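Local coordinates for protein sensory box/response regulator (Mycobacterium smegmatis, PDB 5YRP) that is a sensory box/response regulator protein with an EAL domain that holds a bound magnesium ion, at residues A[60-65]-A[101-106]. Sequence-based numbering, arbitrary orientation.
Sequences VLRTAC and AGIMKE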
loop_
_atom_site.group_PDB
_atom_site.type_symbol
_atom_site.label_atom_id
_atom_site.label_comp_id
_atom_site.label_asym_id
_atom_site.label_seq_id
_atom_site.Cartn_x
_atom_site.Cartn_y
_atom_site.Cartn_z
ATOM N N VAL A 60 -19.312 -4.147 21.511
ATOM C CA VAL A 60 -18.087 -4.942 21.657
ATOM C C VAL A 60 -17.097 -4.244 22.581
ATOM O O VAL A 60 -16.609 -4.837 23.541
ATOM C CB VAL A 60 -17.414 -5.198 20.291
ATOM C CG1 VAL A 60 -15.978 -5.682 20.456
ATOM C CG2 VAL A 60 -18.220 -6.204 19.482
ATOM N N LEU A 61 -16.820 -2.981 22.280
ATOM C CA LEU A 61 -15.886 -2.178 23.065
ATOM C C LEU A 61 -16.207 -2.241 24.556
ATOM O O LEU A 61 -15.325 -2.474 25.381
ATOM C CB LEU A 61 -15.905 -0.728 22.579
ATOM C CG LEU A 61 -15.034 0.298 23.309
ATOM C CD1 LEU A 61 -13.604 -0.177 23.501
ATOM C CD2 LEU A 61 -15.037 1.610 22.541
ATOM N N ARG A 62 -17.479 -2.044 24.882
ATOM C CA ARG A 62 -17.950 -2.075 26.269
ATOM C C ARG A 62 -17.868 -3.486 26.873
ATOM O O ARG A 62 -17.402 -3.666 28.004
ATOM C CB ARG A 62 -19.389 -1.548 26.343
ATOM C CG ARG A 62 -19.884 -1.250 27.752
ATOM C CD ARG A 62 -21.319 -0.746 27.748
ATOM N NE ARG A 62 -21.764 -0.325 29.076
ATOM C CZ ARG A 62 -21.421 0.815 29.674
ATOM N NH1 ARG A 62 -20.602 1.684 29.082
ATOM N NH2 ARG A 62 -21.899 1.090 30.882
ATOM N N THR A 63 -18.317 -4.479 26.113
ATOM C CA THR A 63 -18.330 -5.865 26.577
ATOM C C THR A 63 -16.912 -6.431 26.709
ATOM O O THR A 63 -16.610 -7.164 27.654
ATOM C CB THR A 63 -19.152 -6.760 25.628
ATOM O OG1 THR A 63 -20.404 -6.128 25.343
ATOM C CG2 THR A 63 -19.416 -8.123 26.252
ATOM N N ALA A 64 -16.051 -6.089 25.755
ATOM C CA ALA A 64 -14.658 -6.541 25.768
ATOM C C ALA A 64 -13.931 -5.971 26.975
ATOM O O ALA A 64 -13.276 -6.702 27.712
ATOM C CB ALA A 64 -13.951 -6.131 24.486
ATOM N N CYS A 65 -14.059 -4.661 27.162
ATOM C CA CYS A 65 -13.473 -3.967 28.309
ATOM C C CYS A 65 -14.009 -4.491 29.636
ATOM O O CYS A 65 -13.271 -4.599 30.609
ATOM C CB CYS A 65 -13.741 -2.467 28.207
ATOM S SG CYS A 65 -12.794 -1.636 26.911
ATOM N N ALA A 101 -12.727 6.811 26.839
ATOM C CA ALA A 101 -12.226 7.170 28.167
ATOM C C ALA A 101 -13.257 6.828 29.233
ATOM O O ALA A 101 -12.921 6.294 30.288
ATOM C CB ALA A 101 -11.887 8.649 28.219
ATOM N N GLY A 102 -14.515 7.138 28.934
ATOM C CA GLY A 102 -15.640 6.816 29.814
ATOM C C GLY A 102 -15.841 5.332 30.059
ATOM O O GLY A 102 -16.280 4.934 31.137
ATOM N N ILE A 103 -15.536 4.515 29.052
ATOM C CA ILE A 103 -15.587 3.060 29.195
ATOM C C ILE A 103 -14.494 2.589 30.159
ATOM O O ILE A 103 -14.753 1.785 31.051
ATOM C CB ILE A 103 -15.422 2.329 27.838
ATOM C CG1 ILE A 103 -16.510 2.741 26.833
ATOM C CG2 ILE A 103 -15.439 0.816 28.027
ATOM C CD1 ILE A 103 -17.938 2.498 27.277
HETATM N N MSE A 104 -13.281 3.103 29.984
HETATM C CA MSE A 104 -12.125 2.639 30.757
HETATM C C MSE A 104 -12.123 3.144 32.171
HETATM O O MSE A 104 -11.633 2.466 33.078
HETATM C CB MSE A 104 -10.859 3.090 30.055
HETATM C CG MSE A 104 -10.724 2.354 28.730
HETATM SE SE MSE A 104 -8.983 2.786 27.926
HETATM C CE MSE A 104 -7.852 1.727 29.140
ATOM N N LYS A 105 -12.642 4.354 32.366
ATOM C CA LYS A 105 -12.915 4.873 33.705
ATOM C C LYS A 105 -13.853 3.916 34.439
ATOM O O LYS A 105 -13.630 3.577 35.601
ATOM C CB LYS A 105 -13.555 6.264 33.608
ATOM C CG LYS A 105 -13.913 6.908 34.942
ATOM C CD LYS A 105 -12.682 7.410 35.677
ATOM C CE LYS A 105 -12.950 7.590 37.162
ATOM N NZ LYS A 105 -11.684 7.810 37.917
ATOM N N GLU A 106 -14.894 3.483 33.732
ATOM C CA GLU A 106 -15.929 2.612 34.280
ATOM C C GLU A 106 -15.379 1.271 34.767
ATOM O O GLU A 106 -15.652 0.855 35.895
ATOM C CB GLU A 106 -17.018 2.379 33.227
ATOM C CG GLU A 106 -18.217 1.577 33.713
ATOM C CD GLU A 106 -19.296 1.431 32.657
ATOM O OE1 GLU A 106 -20.185 0.571 32.834
ATOM O OE2 GLU A 106 -19.262 2.174 31.652
#
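Ile103 points its branched side chain at helix 52-73 and divides it between two neighbours: CG2 lies against Cys65, 3.7 Å from CB and 3.8 Å from SG, while CD1 sits 3.3 Å from NH1 of Arg62, at the edge of the guanidinium and near its plane. Chi1 of -59° separates the branches, setting CG2 anti to the backbone N, and chi2 of -58° then carries CD1 to Arg62. Isoleucine suits this place because its short and long branches reach unequally far, and the small Cys65 lets CG2 come close to helix 52-73. Leu61 lends mainly backbone here, its O lying 4.2 Å from Ile103 CG2; its side chain touches Ile84 of strand 81-86.

Arg62 and Glu106 bridge the two helices at their exposed side, where long, oppositely charged chains can span the gap. Arg62 is extended from CG to NE before its last torsion turns the guanidinium out of line; Glu106, extended beyond CG, crosses it at about a right angle. The salt bridge joins Arg62 NH2 to Glu106 OE1 at 2.6 Å, with OE2 near both NH1 and NH2; planes 57° apart make the pairing oblique.

The contact packs helix 52-73, after strand 21-29, against helix 96-106, after strand 81-86, neighbouring outer helices of the TIM-like barrel of EAL domains. Apolar packing inside and opposite charges at the exposed margin imply a seam held by both, the ion pair probably tempered by water.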